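Local coordinates for nitrogenase molybdenum-iron protein beta chain (Clostridium pasteurianum, PDB 4WES) that forms, with the alpha chain, the nitrogenase component that reduces dinitrogen to ammonium, and holds an [8Fe-7S] cluster between the two chains, at residues 323-328 / 348-353; 329-332 / 337-340; 365-370 / 378-383. All blocks are in the same frame, centred on the assembly; numbering follows the deposited sequence. Where two conformers were deposited one is given.

Contact 1: residues 323-328 / 348-353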
loop_
_atom_site.group_PDB
_atom_site.type_symbol
_atom_site.label_atom_id
_atom_site.label_comp_id
_atom_site.label_asym_id
_atom_site.label_seq_id
_atom_site.Cartn_x
_atom_site.Cartn_y
_atom_site.Cartn_z
ATOM N N GLU B 323 -20.890 1.416 -7.859
ATOM C CA GLU B 323 -19.736 0.965 -7.089
ATOM C C GLU B 323 -19.843 1.328 -5.618
ATOM O O GLU B 323 -19.459 0.547 -4.746
ATOM C CB GLU B 323 -18.422 1.586 -7.699
ATOM C CG GLU B 323 -18.297 3.115 -7.545
ATOM C CD GLU B 323 -17.079 3.849 -8.197
ATOM O OE1 GLU B 323 -16.357 3.096 -8.944
ATOM O OE2 GLU B 323 -16.807 5.140 -7.835
ATOM N N ILE B 324 -20.384 2.511 -5.325
ATOM C CA ILE B 324 -20.472 2.953 -3.927
ATOM C C ILE B 324 -21.612 2.246 -3.175
ATOM O O ILE B 324 -21.481 1.972 -1.997
ATOM C CB ILE B 324 -20.556 4.491 -3.831
ATOM C CG1 ILE B 324 -19.278 5.144 -4.350
ATOM C CG2 ILE B 324 -20.856 4.944 -2.410
ATOM C CD1 ILE B 324 -18.014 4.808 -3.551
ATOM N N ILE B 325 -22.709 1.905 -3.865
ATOM C CA ILE B 325 -23.707 1.083 -3.218
ATOM C C ILE B 325 -23.094 -0.237 -2.759
ATOM O O ILE B 325 -23.269 -0.662 -1.631
ATOM C CB ILE B 325 -24.909 0.849 -4.156
ATOM C CG1 ILE B 325 -25.725 2.147 -4.323
ATOM C CG2 ILE B 325 -25.809 -0.289 -3.650
ATOM C CD1 ILE B 325 -26.646 2.103 -5.517
ATOM N N ALA B 326 -22.416 -0.925 -3.691
ATOM C CA ALA B 326 -21.871 -2.235 -3.351
ATOM C C ALA B 326 -20.725 -2.136 -2.317
ATOM O O ALA B 326 -20.652 -2.951 -1.387
ATOM C CB ALA B 326 -21.407 -2.926 -4.609
ATOM N N LEU B 327 -19.852 -1.127 -2.464
ATOM C CA LEU B 327 -18.768 -0.963 -1.494
ATOM C C LEU B 327 -19.334 -0.639 -0.125
ATOM O O LEU B 327 -18.792 -1.112 0.883
ATOM C CB LEU B 327 -17.774 0.089 -1.965
ATOM C CG LEU B 327 -16.615 0.365 -1.017
ATOM C CD1 LEU B 327 -15.806 -0.896 -0.786
ATOM C CD2 LEU B 327 -15.750 1.479 -1.579
ATOM N N SER B 328 -20.373 0.187 -0.056
ATOM C CA SER B 328 -20.975 0.481 1.242
ATOM C C SER B 328 -21.496 -0.759 1.924
ATOM O O SER B 328 -21.339 -0.954 3.134
ATOM C CB SER B 328 -22.099 1.513 1.074
ATOM O OG SER B 328 -21.589 2.784 0.686
ATOM N N MET B 348 -32.534 8.728 -7.292
ATOM C CA MET B 348 -33.017 8.331 -5.971
ATOM C C MET B 348 -32.576 6.941 -5.535
ATOM O O MET B 348 -32.568 6.640 -4.353
ATOM C CB MET B 348 -34.545 8.383 -5.920
ATOM C CG MET B 348 -35.098 9.745 -6.294
ATOM S SD MET B 348 -34.634 11.007 -5.096
ATOM C CE MET B 348 -33.072 11.644 -5.690
ATOM N N LYS B 349 -32.209 6.093 -6.499
ATOM C CA LYS B 349 -31.881 4.712 -6.136
ATOM C C LYS B 349 -30.779 4.627 -5.101
ATOM O O LYS B 349 -30.865 3.871 -4.145
ATOM C CB LYS B 349 -31.536 3.881 -7.361
ATOM C CG LYS B 349 -31.418 2.414 -7.042
ATOM C CD LYS B 349 -31.307 1.546 -8.275
ATOM C CE LYS B 349 -31.396 0.070 -7.893
ATOM N NZ LYS B 349 -30.539 -0.271 -6.717
ATOM N N PHE B 350 -29.730 5.426 -5.301
ATOM C CA PHE B 350 -28.578 5.438 -4.377
ATOM C C PHE B 350 -29.034 5.717 -2.963
ATOM O O PHE B 350 -28.654 5.020 -2.004
ATOM C CB PHE B 350 -27.597 6.497 -4.868
ATOM C CG PHE B 350 -26.376 6.681 -4.021
ATOM C CD1 PHE B 350 -26.325 7.622 -3.001
ATOM C CD2 PHE B 350 -25.200 6.028 -4.331
ATOM C CE1 PHE B 350 -25.148 7.864 -2.306
ATOM C CE2 PHE B 350 -24.055 6.265 -3.647
ATOM C CZ PHE B 350 -24.009 7.183 -2.630
ATOM N N GLN B 351 -29.840 6.763 -2.798
ATOM C CA GLN B 351 -30.332 7.116 -1.482
ATOM C C GLN B 351 -31.126 5.979 -0.846
ATOM O O GLN B 351 -30.920 5.626 0.314
ATOM C CB GLN B 351 -31.245 8.330 -1.609
ATOM C CG GLN B 351 -31.663 8.918 -0.292
ATOM C CD GLN B 351 -30.646 9.913 0.219
ATOM O OE1 GLN B 351 -30.199 10.794 -0.521
ATOM N NE2 GLN B 351 -30.256 9.768 1.467
ATOM N N LYS B 352 -32.043 5.427 -1.619
ATOM C CA LYS B 352 -32.877 4.350 -1.100
ATOM C C LYS B 352 -32.056 3.131 -0.706
ATOM O O LYS B 352 -32.269 2.559 0.369
ATOM C CB LYS B 352 -33.922 3.954 -2.136
ATOM C CG LYS B 352 -35.031 4.972 -2.290
ATOM C CD LYS B 352 -35.993 4.557 -3.391
ATOM C CE LYS B 352 -36.914 5.683 -3.825
ATOM N NZ LYS B 352 -37.561 5.305 -5.110
ATOM N N GLU B 353 -31.122 2.718 -1.565
ATOM C CA GLU B 353 -30.354 1.517 -1.287
ATOM C C GLU B 353 -29.424 1.689 -0.094
ATOM O O GLU B 353 -29.295 0.785 0.728
ATOM C CB GLU B 353 -29.584 1.072 -2.517
ATOM C CG GLU B 353 -30.463 0.707 -3.678
ATOM C CD GLU B 353 -31.220 -0.544 -3.430
ATOM O OE1 GLU B 353 -30.587 -1.579 -3.118
ATOM O OE2 GLU B 353 -32.457 -0.494 -3.574
#
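Helix segments 323-328 and 348-353, in which Ile325 lies nearest Phe350, run side by side in the same direction, their axes 10.2 Å apart and only 5° from parallel. Ile324, Ile325, Phe350 and Glu353 fill the seam with carbon. With CG anti to the backbone N (chi1 178°), the phenyl ring of Phe350 reaches across to the neighbouring helix. Ile324 meets it at the rim, its CG2 lying near the ring plane, 3.7 Å from Phe350 CE2. Ile325 runs past the same side chain in the opposite direction: its CG1 is 3.9 Å from Phe350 CD2, while CD1 goes on to the helix backbone, 4.0 Å from Phe350 CA. Its other branch, CG2, approaches CB of Glu353 at 4.2 Å. Both helices lie on one side of the parallel sheet of a Rossmann-like alpha/beta domain. Helix 321-333 leads into strand 337-343 and helix 348-360 into strand 367-370, and the Phe350 ring also rests on Val341, Thr343, Val368 and Val370 of these two strands. The acidic end of Glu353 turns from the apolar seam through a bend at chi2. Its OE1 forms a salt bridge with Arg265, and OE2 has a long one with Lys349 NZ, at 3.7 Å. Within the first helix, Ser328 OG donates to Ile324 O over 2.8 Å, tilted 31° from the carbonyl plane, while Ser328 N reaches the same oxygen from the opposite face, so the hydroxyl donates back into its own helix beside Val341, Ile354 and Met357.

Contact 2: residues 329-332 / 337-340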
loop_
_atom_site.group_PDB
_atom_site.type_symbol
_atom_site.label_atom_id
_atom_site.label_comp_id
_atom_site.label_asym_id
_atom_site.label_seq_id
_atom_site.Cartn_x
_atom_site.Cartn_y
_atom_site.Cartn_z
ATOM N N LYS B 329 -22.127 -1.647 1.142
ATOM C CA LYS B 329 -22.559 -2.930 1.707
ATOM C C LYS B 329 -21.352 -3.708 2.234
ATOM O O LYS B 329 -21.412 -4.291 3.302
ATOM C CB LYS B 329 -23.335 -3.734 0.630
ATOM C CG LYS B 329 -23.828 -5.086 1.112
ATOM C CD LYS B 329 -24.860 -4.988 2.219
ATOM C CE LYS B 329 -25.662 -6.314 2.371
ATOM N NZ LYS B 329 -24.833 -7.248 3.113
ATOM N N PHE B 330 -20.266 -3.733 1.463
ATOM C CA PHE B 330 -19.074 -4.479 1.894
ATOM C C PHE B 330 -18.502 -3.882 3.181
ATOM O O PHE B 330 -18.078 -4.624 4.074
ATOM C CB PHE B 330 -18.057 -4.512 0.773
ATOM C CG PHE B 330 -16.855 -5.393 1.039
ATOM C CD1 PHE B 330 -16.964 -6.588 1.722
ATOM C CD2 PHE B 330 -15.621 -5.061 0.530
ATOM C CE1 PHE B 330 -15.871 -7.411 1.901
ATOM C CE2 PHE B 330 -14.514 -5.878 0.710
ATOM C CZ PHE B 330 -14.643 -7.069 1.396
ATOM N N ILE B 331 -18.486 -2.557 3.289
ATOM C CA ILE B 331 -18.036 -1.925 4.530
ATOM C C ILE B 331 -18.854 -2.432 5.743
ATOM O O ILE B 331 -18.294 -2.769 6.779
ATOM C CB ILE B 331 -18.093 -0.385 4.374
ATOM C CG1 ILE B 331 -17.063 0.106 3.379
ATOM C CG2 ILE B 331 -17.977 0.311 5.722
ATOM C CD1 ILE B 331 -15.631 -0.204 3.664
ATOM N N ILE B 332 -20.180 -2.494 5.578
ATOM C CA ILE B 332 -21.025 -3.054 6.604
ATOM C C ILE B 332 -20.671 -4.515 6.896
ATOM O O ILE B 332 -20.565 -4.945 8.060
ATOM C CB ILE B 332 -22.509 -2.885 6.252
ATOM C CG1 ILE B 332 -22.876 -1.388 6.221
ATOM C CG2 ILE B 332 -23.398 -3.625 7.235
ATOM C CD1 ILE B 332 -24.259 -1.120 5.672
ATOM N N ILE B 337 -18.464 1.084 9.405
ATOM C CA ILE B 337 -19.598 1.978 9.327
ATOM C C ILE B 337 -19.463 2.921 8.141
ATOM O O ILE B 337 -18.554 3.748 8.127
ATOM C CB ILE B 337 -19.718 2.824 10.627
ATOM C CG1 ILE B 337 -19.940 1.926 11.835
ATOM C CG2 ILE B 337 -20.829 3.855 10.517
ATOM C CD1 ILE B 337 -19.704 2.607 13.165
ATOM N N PRO B 338 -20.391 2.865 7.176
ATOM C CA PRO B 338 -20.452 3.922 6.164
ATOM C C PRO B 338 -21.034 5.152 6.820
ATOM O O PRO B 338 -22.246 5.219 7.069
ATOM C CB PRO B 338 -21.371 3.330 5.072
ATOM C CG PRO B 338 -21.530 1.870 5.405
ATOM C CD PRO B 338 -21.393 1.820 6.916
ATOM N N LYS B 339 -20.157 6.086 7.166
ATOM C CA LYS B 339 -20.503 7.260 7.955
ATOM C C LYS B 339 -20.976 8.397 7.065
ATOM O O LYS B 339 -21.990 9.030 7.356
ATOM C CB LYS B 339 -19.304 7.655 8.800
ATOM C CG LYS B 339 -19.486 8.913 9.605
ATOM C CD LYS B 339 -20.605 8.795 10.585
ATOM C CE LYS B 339 -20.560 9.991 11.525
ATOM N NZ LYS B 339 -21.603 9.809 12.554
ATOM N N TYR B 340 -20.208 8.677 6.021
ATOM C CA TYR B 340 -20.528 9.732 5.034
ATOM C C TYR B 340 -20.462 9.047 3.693
ATOM O O TYR B 340 -19.449 8.456 3.360
ATOM C CB TYR B 340 -19.548 10.897 5.082
ATOM C CG TYR B 340 -19.426 11.555 6.435
ATOM C CD1 TYR B 340 -20.546 11.845 7.217
ATOM C CD2 TYR B 340 -18.190 11.879 6.976
ATOM C CE1 TYR B 340 -20.422 12.412 8.466
ATOM C CE2 TYR B 340 -18.065 12.471 8.220
ATOM C CZ TYR B 340 -19.197 12.740 8.948
ATOM O OH TYR B 340 -19.109 13.296 10.209
#
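Ile331 and Ile332, consecutive residues near the end of helix 321-333, close on the ring of Pro338 with different branches. In Ile331 the touching group is the CG2 methyl, anti to the backbone N; it lies 3.8 Å from Ile337 N and equally far from Pro338 N, above the peptide link that joins these residues, and 3.9 Å from Pro338 CG. The longer branch, starting at CG1, leads away from the strand. Ile332 uses that longer branch instead: its CG1 is 3.6 Å from Pro338 CD and its CD1 is 4.1 Å from Pro338 CG, the chain passing the pyrrolidine ring at about a right angle. The extended chi2 (171°) takes CD1 on past the CG corner of the ring, so that CG1 makes the closer contact. The two segments form the second half of a beta-alpha-beta unit, in which strand 314-318 is followed by helix 321-333 and then by the parallel strand 337-343. Ile331 also packs on Val315 of the first strand, and Pro338 on Leu317. Leu358 of helix 348-360 touches Pro338 as well, and Met357 touches Ile332, extending this apolar layer into the next helix.

Contact 3: residues 365-370 / 378-383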
loop_
_atom_site.group_PDB
_atom_site.type_symbol
_atom_site.label_atom_id
_atom_site.label_comp_id
_atom_site.label_asym_id
_atom_site.label_seq_id
_atom_site.Cartn_x
_atom_site.Cartn_y
_atom_site.Cartn_z
ATOM N N GLY B 365 -27.149 7.866 12.299
ATOM C CA GLY B 365 -26.248 9.020 12.350
ATOM C C GLY B 365 -25.315 9.178 11.159
ATOM O O GLY B 365 -24.398 10.023 11.172
ATOM N N SER B 366 -25.519 8.381 10.107
ATOM C CA SER B 366 -24.741 8.572 8.881
ATOM C C SER B 366 -25.386 9.622 7.996
ATOM O O SER B 366 -26.580 9.899 8.109
ATOM C CB SER B 366 -24.612 7.247 8.146
ATOM O OG SER B 366 -23.867 6.317 8.918
ATOM N N LYS B 367 -24.589 10.206 7.128
ATOM C CA LYS B 367 -25.056 11.193 6.171
ATOM C C LYS B 367 -24.871 10.620 4.789
ATOM O O LYS B 367 -23.764 10.283 4.408
ATOM C CB LYS B 367 -24.331 12.536 6.288
ATOM C CG LYS B 367 -24.462 13.203 7.646
ATOM C CD LYS B 367 -23.814 14.587 7.685
ATOM C CE LYS B 367 -24.049 15.294 9.001
ATOM N NZ LYS B 367 -23.453 16.665 8.981
ATOM N N VAL B 368 -25.955 10.546 4.040
ATOM C CA VAL B 368 -25.985 10.029 2.690
ATOM C C VAL B 368 -26.475 11.141 1.783
ATOM O O VAL B 368 -27.522 11.750 2.087
ATOM C CB VAL B 368 -26.946 8.839 2.625
ATOM C CG1 VAL B 368 -27.041 8.292 1.229
ATOM C CG2 VAL B 368 -26.533 7.747 3.603
ATOM N N LYS B 369 -25.761 11.472 0.724
ATOM C CA LYS B 369 -26.186 12.558 -0.120
ATOM C C LYS B 369 -25.965 12.242 -1.592
ATOM O O LYS B 369 -24.873 11.856 -2.029
ATOM C CB LYS B 369 -25.473 13.862 0.233
ATOM C CG LYS B 369 -26.011 15.067 -0.519
ATOM C CD LYS B 369 -25.399 16.374 -0.027
ATOM C CE LYS B 369 -25.864 17.534 -0.843
ATOM N NZ LYS B 369 -25.265 18.821 -0.376
ATOM N N VAL B 370 -27.021 12.438 -2.360
ATOM C CA VAL B 370 -26.999 12.401 -3.811
ATOM C C VAL B 370 -26.750 13.835 -4.313
ATOM O O VAL B 370 -27.331 14.801 -3.788
ATOM C CB VAL B 370 -28.325 11.852 -4.331
ATOM C CG1 VAL B 370 -28.481 12.020 -5.825
ATOM C CG2 VAL B 370 -28.462 10.394 -3.938
ATOM N N HIS B 378 -15.881 17.118 3.195
ATOM C CA HIS B 378 -14.864 17.717 4.051
ATOM C C HIS B 378 -15.510 18.458 5.225
ATOM O O HIS B 378 -15.082 18.321 6.378
ATOM C CB HIS B 378 -13.939 18.601 3.237
ATOM C CG HIS B 378 -12.733 19.028 4.000
ATOM N ND1 HIS B 378 -11.897 20.002 3.526
ATOM C CD2 HIS B 378 -12.210 18.594 5.178
ATOM C CE1 HIS B 378 -10.915 20.169 4.396
ATOM N NE2 HIS B 378 -11.075 19.304 5.399
ATOM N N GLN B 379 -16.518 19.272 4.934
ATOM C CA GLN B 379 -17.215 19.978 6.023
ATOM C C GLN B 379 -17.757 19.001 7.057
ATOM O O GLN B 379 -17.651 19.245 8.278
ATOM C CB GLN B 379 -18.349 20.854 5.512
ATOM C CG GLN B 379 -17.880 21.999 4.630
ATOM C CD GLN B 379 -18.897 23.150 4.649
ATOM O OE1 GLN B 379 -19.979 23.050 4.090
ATOM N NE2 GLN B 379 -18.551 24.195 5.354
ATOM N N TRP B 380 -18.368 17.911 6.613
ATOM C CA TRP B 380 -18.891 16.935 7.559
ATOM C C TRP B 380 -17.782 16.359 8.434
ATOM O O TRP B 380 -17.973 16.212 9.646
ATOM C CB TRP B 380 -19.621 15.814 6.826
ATOM C CG TRP B 380 -20.749 16.266 5.971
ATOM C CD1 TRP B 380 -21.376 17.500 5.956
ATOM C CD2 TRP B 380 -21.398 15.485 4.985
ATOM N NE1 TRP B 380 -22.360 17.517 5.000
ATOM C CE2 TRP B 380 -22.381 16.293 4.384
ATOM C CE3 TRP B 380 -21.230 14.170 4.543
ATOM C CZ2 TRP B 380 -23.210 15.813 3.377
ATOM C CZ3 TRP B 380 -22.045 13.702 3.547
ATOM C CH2 TRP B 380 -23.024 14.519 2.984
ATOM N N ILE B 381 -16.650 16.034 7.812
ATOM C CA ILE B 381 -15.516 15.484 8.545
ATOM C C ILE B 381 -15.016 16.441 9.610
ATOM O O ILE B 381 -14.634 16.026 10.692
ATOM C CB ILE B 381 -14.414 15.072 7.565
ATOM C CG1 ILE B 381 -14.846 13.811 6.810
ATOM C CG2 ILE B 381 -13.096 14.855 8.257
ATOM C CD1 ILE B 381 -13.995 13.491 5.591
ATOM N N LYS B 382 -15.040 17.743 9.301
ATOM C CA LYS B 382 -14.619 18.720 10.303
ATOM C C LYS B 382 -15.520 18.760 11.537
ATOM O O LYS B 382 -15.095 19.212 12.610
ATOM C CB LYS B 382 -14.559 20.124 9.695
ATOM C CG LYS B 382 -13.456 20.301 8.672
ATOM C CD LYS B 382 -13.536 21.673 8.029
ATOM C CE LYS B 382 -12.350 21.893 7.127
ATOM N NZ LYS B 382 -11.073 21.874 7.904
ATOM N N ASN B 383 -16.768 18.333 11.364
ATOM C CA ASN B 383 -17.708 18.260 12.476
ATOM C C ASN B 383 -17.682 16.948 13.226
ATOM O O ASN B 383 -17.879 16.944 14.441
ATOM C CB ASN B 383 -19.104 18.603 11.985
ATOM C CG ASN B 383 -19.247 20.084 11.716
ATOM O OD1 ASN B 383 -19.587 20.833 12.619
ATOM N ND2 ASN B 383 -18.970 20.510 10.499
HETATM O O HOH W 1 -20.867 15.726 10.442
#
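Lys367 lies across one face of the Trp380 indole, and Lys369 comes up to its edge. The aliphatic chain of Lys367, extended beyond CG, crosses the ring system obliquely. Its CB is 3.8 Å from Trp380 CZ3 on the six-membered ring; farther along, CD makes a CH-pi contact with the five-membered ring, 3.8 Å from its centroid and 13° off the normal. Lys367 NZ stays over the same ring, 4.1 Å from its centroid and 27° off the normal, in a cation-pi interaction that should favour the charged amine. Lys369 approaches at about a right angle: its CB lies in the plane of the indole, 3.7 Å from Trp380 CH2, and its CD is 4.1 Å from Trp380 CZ2. Strand 367-370 is one of the two edge strands, within this chain, of the five-stranded parallel sheet, and helix 374-383 follows it on the way to strand 388-391. The side chains of Lys367 and Lys369 point to this helix, whereas that of Val368 points away and packs on helix 348-360. A water bridges the ammonium group and the helix backbone, accepting from Lys367 NZ at 3.1 Å and donating to Trp380 O at 3.0 Å, which gives the amine a second hold beside the ring. The Lys369 amine instead forms a salt bridge with Asp376. Trp380 is placed in turn by Tyr340, whose ring meets it with the planes at about 60°, and by Val342. One turn on, Asn383 ND2 donates to Gln379 O from above the carbonyl plane and is hydrogen-bonded also to Lys7 O, while the Gln379 amide binds Pro6 O and Val10 N, tying this part of the helix to the N-terminal segment of the chain.

The three contacts belong to successive helices and strands of one domain built on a parallel sheet. Contacts 1 and 2 share helix 321-333, their centres about 10 Å apart, and contact 2 is nested within the chain loop that contact 1 closes; Ser328 O lies 3.6 Å from Pro338 CG where they meet. Contact 3 follows both in sequence and lies on the opposite face of the sheet. It joins contact 2 through neighbouring strands: Lys339 O is 2.9 Å from Lys367 N and Pro338 O 2.7 Å from Ser366 OG, both probable hydrogen bonds. Contact 1 reaches it through Phe350 CD1, 3.6 Å from Val370 CG2. All three lie away from the [8Fe-7S] cluster and iron sites.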